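Local atomic coordinates of LBCATS-a (Synthetic construct, PDB entry 5EY5), a protein that probably cleaves indole-3-glycerol phosphate to indole and glyceraldehyde 3-phosphate, as the TIM-barrel alpha chain of tryptophan synthase. Residues Phe8-Leu11 with Lys12-Gly15; Gln69-Ala73 with Ser74-Leu78; Thr101-Asn104 with Pro105-Tyr109. One frame throughout, in Å; residues are numbered along the deposited sequence.

Contact 1. Residues Phe8-Leu11 with Lys12-Gly15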
loop_
_atom_site.group_PDB
_atom_site.type_symbol
_atom_site.label_atom_id
_atom_site.label_comp_id
_atom_site.label_asym_id
_atom_site.label_seq_id
_atom_site.Cartn_x
_atom_site.Cartn_y
_atom_site.Cartn_z
ATOM N N PHE A 8 58.355 18.959 16.007
ATOM C CA PHE A 8 58.907 17.721 15.448
ATOM C C PHE A 8 60.422 17.801 15.349
ATOM O O PHE A 8 61.121 16.811 15.606
ATOM C CB PHE A 8 58.309 17.428 14.069
ATOM C CG PHE A 8 57.013 16.669 14.119
ATOM C CD1 PHE A 8 56.983 15.335 14.513
ATOM C CD2 PHE A 8 55.828 17.284 13.764
ATOM C CE1 PHE A 8 55.775 14.626 14.569
ATOM C CE2 PHE A 8 54.619 16.588 13.818
ATOM C CZ PHE A 8 54.597 15.254 14.217
ATOM N N GLU A 9 60.941 18.974 14.979
ATOM C CA GLU A 9 62.384 19.164 14.915
ATOM C C GLU A 9 63.026 18.984 16.286
ATOM O O GLU A 9 64.089 18.364 16.406
ATOM C CB GLU A 9 62.696 20.548 14.346
ATOM C CG GLU A 9 64.180 20.945 14.386
ATOM C CD GLU A 9 65.041 20.145 13.418
ATOM O OE1 GLU A 9 64.508 19.210 12.783
ATOM O OE2 GLU A 9 66.254 20.452 13.290
ATOM N N GLU A 10 62.397 19.521 17.336
ATOM C CA GLU A 10 62.977 19.391 18.666
ATOM C C GLU A 10 62.986 17.935 19.122
ATOM O O GLU A 10 63.989 17.460 19.673
ATOM C CB GLU A 10 62.230 20.289 19.649
ATOM C CG GLU A 10 62.519 21.771 19.432
ATOM C CD GLU A 10 64.030 22.090 19.460
ATOM O OE1 GLU A 10 64.715 21.660 20.411
ATOM O OE2 GLU A 10 64.530 22.759 18.529
ATOM N N LEU A 11 61.895 17.202 18.878
ATOM C CA LEU A 11 61.850 15.783 19.235
ATOM C C LEU A 11 62.913 14.994 18.484
ATOM O O LEU A 11 63.591 14.137 19.062
ATOM C CB LEU A 11 60.455 15.215 18.952
ATOM C CG LEU A 11 59.302 15.812 19.771
ATOM C CD1 LEU A 11 57.985 15.633 19.039
ATOM C CD2 LEU A 11 59.223 15.199 21.155
ATOM N N LYS A 12 63.060 15.259 17.182
ATOM C CA LYS A 12 64.112 14.627 16.396
ATOM C C LYS A 12 65.483 14.833 17.035
ATOM O O LYS A 12 66.281 13.899 17.152
ATOM C CB LYS A 12 64.087 15.175 14.966
ATOM C CG LYS A 12 65.347 14.876 14.185
ATOM C CD LYS A 12 65.238 15.310 12.730
ATOM C CE LYS A 12 64.096 14.603 12.001
ATOM N NZ LYS A 12 64.262 14.654 10.513
ATOM N N LYS A 13 65.782 16.052 17.463
ATOM C CA LYS A 13 67.089 16.273 18.071
ATOM C C LYS A 13 67.238 15.571 19.414
ATOM O O LYS A 13 68.367 15.277 19.818
ATOM C CB LYS A 13 67.357 17.768 18.204
ATOM C CG LYS A 13 68.035 18.346 16.964
ATOM C CD LYS A 13 67.250 19.490 16.370
ATOM C CE LYS A 13 67.385 20.740 17.218
ATOM N NZ LYS A 13 66.959 21.953 16.466
ATOM N N LYS A 14 66.142 15.264 20.092
ATOM C CA LYS A 14 66.163 14.570 21.376
ATOM C C LYS A 14 66.031 13.058 21.248
ATOM O O LYS A 14 66.106 12.360 22.264
ATOM C CB LYS A 14 65.035 15.094 22.275
ATOM C CG LYS A 14 65.181 16.561 22.646
ATOM C CD LYS A 14 63.914 17.142 23.267
ATOM C CE LYS A 14 64.013 18.666 23.306
ATOM N NZ LYS A 14 63.180 19.274 24.361
ATOM N N GLY A 15 65.827 12.536 20.041
ATOM C CA GLY A 15 65.576 11.110 19.878
ATOM C C GLY A 15 64.239 10.652 20.429
ATOM O O GLY A 15 64.145 9.542 20.968
#

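Contact 2. Residues Gln69-Ala73 with Ser74-Leu78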
loop_
_atom_site.group_PDB
_atom_site.type_symbol
_atom_site.label_atom_id
_atom_site.label_comp_id
_atom_site.label_asym_id
_atom_site.label_seq_id
_atom_site.Cartn_x
_atom_site.Cartn_y
_atom_site.Cartn_z
ATOM N N GLN A 69 28.181 15.216 20.122
ATOM C CA GLN A 69 26.816 15.566 20.470
ATOM C C GLN A 69 26.770 16.268 21.828
ATOM O O GLN A 69 25.967 17.181 22.037
ATOM C CB GLN A 69 25.937 14.315 20.485
ATOM C CG GLN A 69 25.396 13.898 19.112
ATOM C CD GLN A 69 24.339 14.856 18.564
ATOM O OE1 GLN A 69 23.164 14.791 18.941
ATOM N NE2 GLN A 69 24.755 15.743 17.660
ATOM N N ARG A 70 27.561 15.792 22.784
ATOM C CA ARG A 70 27.633 16.462 24.079
ATOM C C ARG A 70 28.186 17.878 23.925
ATOM O O ARG A 70 27.640 18.840 24.482
ATOM C CB ARG A 70 28.508 15.646 25.031
ATOM C CG ARG A 70 27.879 14.313 25.464
ATOM C CD ARG A 70 28.602 13.790 26.683
ATOM N NE ARG A 70 30.021 13.598 26.391
ATOM C CZ ARG A 70 30.532 12.468 25.923
ATOM N NH1 ARG A 70 29.729 11.430 25.688
ATOM N NH2 ARG A 70 31.837 12.374 25.695
ATOM N N ALA A 71 29.281 18.018 23.177
ATOM C CA ALA A 71 29.898 19.328 22.986
ATOM C C ALA A 71 28.938 20.292 22.297
ATOM O O ALA A 71 28.883 21.477 22.632
ATOM C CB ALA A 71 31.200 19.175 22.193
ATOM N N LEU A 72 28.145 19.800 21.350
ATOM C CA LEU A 72 27.198 20.688 20.675
ATOM C C LEU A 72 26.047 21.077 21.590
ATOM O O LEU A 72 25.544 22.202 21.522
ATOM C CB LEU A 72 26.666 20.032 19.404
ATOM C CG LEU A 72 27.581 20.141 18.178
ATOM C CD1 LEU A 72 26.894 19.505 16.962
ATOM C CD2 LEU A 72 27.955 21.602 17.896
ATOM N N ALA A 73 25.591 20.160 22.443
ATOM C CA ALA A 73 24.506 20.556 23.337
ATOM C C ALA A 73 24.999 21.524 24.406
ATOM O O ALA A 73 24.206 22.316 24.925
ATOM C CB ALA A 73 23.859 19.328 23.983
ATOM N N SER A 74 26.297 21.487 24.741
ATOM C CA SER A 74 26.870 22.464 25.667
ATOM C C SER A 74 27.167 23.804 24.994
ATOM O O SER A 74 27.792 24.669 25.618
ATOM C CB SER A 74 28.151 21.914 26.318
ATOM O OG SER A 74 29.260 22.014 25.432
ATOM N N GLY A 75 26.733 23.993 23.748
ATOM C CA GLY A 75 26.814 25.280 23.086
ATOM C C GLY A 75 28.094 25.555 22.326
ATOM O O GLY A 75 28.304 26.692 21.893
ATOM N N THR A 76 28.948 24.558 22.132
ATOM C CA THR A 76 30.242 24.788 21.498
ATOM C C THR A 76 30.060 25.330 20.085
ATOM O O THR A 76 29.285 24.786 19.292
ATOM C CB THR A 76 31.041 23.484 21.473
ATOM O OG1 THR A 76 31.205 23.024 22.822
ATOM C CG2 THR A 76 32.427 23.659 20.826
ATOM N N THR A 77 30.758 26.420 19.780
ATOM C CA THR A 77 30.832 26.962 18.427
ATOM C C THR A 77 32.292 27.194 18.072
ATOM O O THR A 77 33.168 27.183 18.940
ATOM C CB THR A 77 30.073 28.287 18.290
ATOM O OG1 THR A 77 30.696 29.271 19.126
ATOM C CG2 THR A 77 28.594 28.130 18.678
ATOM N N LEU A 78 32.551 27.402 16.779
ATOM C CA LEU A 78 33.902 27.734 16.336
ATOM C C LEU A 78 34.428 28.952 17.080
ATOM O O LEU A 78 35.519 28.923 17.656
ATOM C CB LEU A 78 33.922 27.981 14.830
ATOM C CG LEU A 78 34.355 26.809 13.966
ATOM C CD1 LEU A 78 34.408 27.228 12.510
ATOM C CD2 LEU A 78 35.717 26.312 14.448
#

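Contact 3. Residues Thr101-Asn104 with Pro105-Tyr109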
loop_
_atom_site.group_PDB
_atom_site.type_symbol
_atom_site.label_atom_id
_atom_site.label_comp_id
_atom_site.label_asym_id
_atom_site.label_seq_id
_atom_site.Cartn_x
_atom_site.Cartn_y
_atom_site.Cartn_z
ATOM N N THR A 101 38.339 19.477 12.125
ATOM C CA THR A 101 36.992 19.962 11.883
ATOM C C THR A 101 36.529 19.431 10.542
ATOM O O THR A 101 37.317 19.360 9.606
ATOM C CB THR A 101 36.918 21.502 11.905
ATOM O OG1 THR A 101 35.593 21.935 11.553
ATOM C CG2 THR A 101 37.919 22.131 10.946
ATOM N N TYR A 102 35.266 19.018 10.472
ATOM C CA TYR A 102 34.658 18.774 9.176
ATOM C C TYR A 102 34.553 20.081 8.404
ATOM O O TYR A 102 34.710 21.171 8.955
ATOM C CB TYR A 102 33.305 18.094 9.361
ATOM C CG TYR A 102 33.520 16.702 9.898
ATOM C CD1 TYR A 102 33.748 16.492 11.247
ATOM C CD2 TYR A 102 33.573 15.614 9.043
ATOM C CE1 TYR A 102 33.983 15.219 11.738
ATOM C CE2 TYR A 102 33.807 14.340 9.521
ATOM C CZ TYR A 102 34.010 14.150 10.871
ATOM O OH TYR A 102 34.233 12.887 11.350
ATOM N N TYR A 103 34.295 19.953 7.098
ATOM C CA TYR A 103 34.451 21.071 6.188
ATOM C C TYR A 103 33.295 22.058 6.263
ATOM O O TYR A 103 33.504 23.265 6.128
ATOM C CB TYR A 103 34.583 20.550 4.759
ATOM C CG TYR A 103 35.009 21.609 3.798
ATOM C CD1 TYR A 103 36.134 22.374 4.053
ATOM C CD2 TYR A 103 34.296 21.850 2.627
ATOM C CE1 TYR A 103 36.538 23.346 3.182
ATOM C CE2 TYR A 103 34.699 22.831 1.744
ATOM C CZ TYR A 103 35.826 23.569 2.032
ATOM O OH TYR A 103 36.258 24.543 1.166
ATOM N N ASN A 104 32.064 21.584 6.427
ATOM C CA ASN A 104 30.962 22.533 6.375
ATOM C C ASN A 104 31.010 23.605 7.458
ATOM O O ASN A 104 30.551 24.726 7.182
ATOM C CB ASN A 104 29.605 21.832 6.429
ATOM C CG ASN A 104 28.517 22.739 5.956
ATOM O OD1 ASN A 104 28.558 23.183 4.821
ATOM N ND2 ASN A 104 27.555 23.056 6.816
ATOM N N PRO A 105 31.456 23.347 8.694
ATOM C CA PRO A 105 31.614 24.484 9.623
ATOM C C PRO A 105 32.629 25.501 9.130
ATOM O O PRO A 105 32.427 26.709 9.288
ATOM C CB PRO A 105 32.059 23.808 10.931
ATOM C CG PRO A 105 31.394 22.489 10.874
ATOM C CD PRO A 105 31.513 22.060 9.405
ATOM N N ILE A 106 33.724 25.024 8.536
ATOM C CA ILE A 106 34.723 25.900 7.911
ATOM C C ILE A 106 34.111 26.664 6.746
ATOM O O ILE A 106 34.176 27.897 6.666
ATOM C CB ILE A 106 35.921 25.071 7.419
ATOM C CG1 ILE A 106 36.781 24.602 8.583
ATOM C CG2 ILE A 106 36.758 25.863 6.410
ATOM C CD1 ILE A 106 37.948 23.794 8.085
ATOM N N PHE A 107 33.614 25.930 5.759
ATOM C CA PHE A 107 32.700 26.548 4.818
ATOM C C PHE A 107 31.593 27.112 5.708
ATOM O O PHE A 107 31.477 26.718 6.860
ATOM C CB PHE A 107 32.231 25.504 3.803
ATOM C CG PHE A 107 31.761 26.071 2.495
ATOM C CD1 PHE A 107 32.621 26.138 1.407
ATOM C CD2 PHE A 107 30.474 26.522 2.352
ATOM C CE1 PHE A 107 32.193 26.644 0.208
ATOM C CE2 PHE A 107 30.040 27.031 1.160
ATOM C CZ PHE A 107 30.899 27.097 0.081
ATOM N N ARG A 108 30.885 28.117 5.262
ATOM C CA ARG A 108 29.906 28.690 6.191
ATOM C C ARG A 108 30.553 29.732 7.090
ATOM O O ARG A 108 30.143 30.891 7.059
ATOM C CB ARG A 108 29.237 27.625 7.086
ATOM C CG ARG A 108 27.999 28.147 7.843
ATOM C CD ARG A 108 27.035 28.697 6.835
ATOM N NE ARG A 108 25.911 29.425 7.430
ATOM C CZ ARG A 108 25.888 30.739 7.645
ATOM N NH1 ARG A 108 26.939 31.492 7.346
ATOM N NH2 ARG A 108 24.814 31.303 8.177
ATOM N N TYR A 109 31.542 29.334 7.910
ATOM C CA TYR A 109 32.330 30.342 8.616
ATOM C C TYR A 109 32.944 31.310 7.621
ATOM O O TYR A 109 32.912 32.529 7.825
ATOM C CB TYR A 109 33.437 29.705 9.468
ATOM C CG TYR A 109 34.062 30.676 10.475
ATOM C CD1 TYR A 109 33.607 30.729 11.793
ATOM C CD2 TYR A 109 35.090 31.540 10.105
ATOM C CE1 TYR A 109 34.161 31.601 12.727
ATOM C CE2 TYR A 109 35.657 32.420 11.035
ATOM C CZ TYR A 109 35.187 32.440 12.345
ATOM O OH TYR A 109 35.710 33.324 13.271
#

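Contact 1. Residues Phe8-Leu11 with Lys12-Gly15
Glu9 and Glu10 meet Lys13 on the final turns of helix 3-14, the N-terminal helix of this TIM-barrel chain, which closes in a Schellman motif at Gly15. The backbone evidence is a pair of i to i+4 bonds: Lys12 N donates to Phe8 O at 2.9 Å and Lys13 N to Glu9 O at 3.1 Å. At the next step the ladder frays, since Lys14 N makes only weak bonds to Glu10 O and Leu11 O. Gly15 then turns to positive phi (69°), and its N bonds back to Lys12 O at 3.2 Å.

On the outer surface the three side chains form a salt-bridge network. Lys13 bends at chi2 and chi3, which leans its chain back over the preceding turn as well as outward, so that CD packs 3.4 Å from Glu9 OE2. Glu9 holds CG anti to its N (chi1 173°) and bends at chi2, bringing its carboxylate over that aliphatic part of the lysine. Glu9 and Glu10 are neighbours in sequence, and both carboxylates reach the same ammonium group; their negative charges are probably partly offset by it. The inner side differs: Phe8 and Leu11 are buried, both packing on Ala18 of strand 18-24, with Phe8 also touching Pro207. The network converges on Lys13 NZ, which lies 3.6 Å from Glu9 OE2 in an ion pair and 3.3 Å from Glu10 OE2 in an ion pair with a weak hydrogen bond.

Contact 2. Residues Gln69-Ala73 with Ser74-Leu78
The carbonyl of Ala71 is gripped from one face of its plane by two atoms of Thr76. Thr76 OG1 donates at 2.8 Å from above the plane, 42° out of it, while Thr76 N bonds at 3.1 Å, closer to the plane. The carbonyl of Leu72 is approached from above as well: Gly75 N sits 3.1 Å from Leu72 O, 69° out of the plane. Ser74 OG also lies 2.9 Å from Ala71 O, but its one proton may go to Gly26 O instead. Thr76 owes its reach to a chi1 of -59°, which sets OG1 beside its own N, so both donors face the same oxygen. An alanine here removes OG1 and CG2, and would probably leave Ala71 O without the threonine hydroxyl donor and open a gap beside Pro53. Alongside, Leu72 CD2 rests 3.7 Å from Thr76 O, and Ala71, Leu72 and Thr76 all pack on Pro53. Ser74 N still closes a helical bond to Arg70 O at 3.0 Å, whereas the Arg70 side chain leaves to pair with Asp27. Thr76 N to Ala71 O and Gly75 N to Leu72 O, with Gly75 at positive phi, define the Schellman motif that ends helix 62-73.

Contact 3. Residues Thr101-Asn104 with Pro105-Tyr109
The methyl ends of Thr101 and Ile106 are pressed together, Thr101 CG2 standing 3.3 Å from Ile106 CD1, tighter than normal carbon contact. With OG1 anti to the backbone N (chi1 175°), Thr101 places CG2 to meet the isoleucine and leaves OG1 to bond Tyr102 O at 2.8 Å, in the carbonyl plane and on a lone pair. The Pro105 ring slides past Thr101 in the opposite direction, and its CD edge fits against Tyr102, 3.3 Å from Tyr102 O, with Tyr102 CB a looser apolar neighbour. On the other flank the Tyr103 ring sits across the notch between Ile106 and Phe107. Ile106, crossing it at about a right angle, brings CG2 to Tyr103 CE1; Phe107 CB lies 4.2 Å above one face of the Tyr103 ring, toward the rim. Tyr103 OH meets the Phe107 ring edge in plane, the two rings oblique at 54°. Phe107 N bonds Tyr103 O at 2.7 Å, almost in line with the C=O. The side-chain amide of Asn104 (OD1 and ND2) hydrogen-bonds the chain of another protein. Short helix 103-109 lies in the beta-alpha connection at the C-terminal end of strand 97-100 of the TIM barrel, where that other chain also packs.

How the contacts relate
Along the chain the three contacts follow in series within one eight-stranded parallel barrel. Contact 1 ends helix 3-14, just before strand 18-24; contact 2 ends helix 62-73 and leads into helix 78-91; contact 3 follows strand 97-100, whose Leu100 lines the glycerol-3-phosphate pocket. Contact 1 lies across the chain's centre from the others, its centre about 36 Å from that of contact 2 and about 33 Å from that of contact 3. Contacts 2 and 3 are neighbours, centres about 15 Å apart, touching where Leu78 CD1 packs 3.7 Å from Tyr109 CD1. Another protein chain approaches both, consistent with a shared subunit interface, whereas none in the assembly touches contact 1.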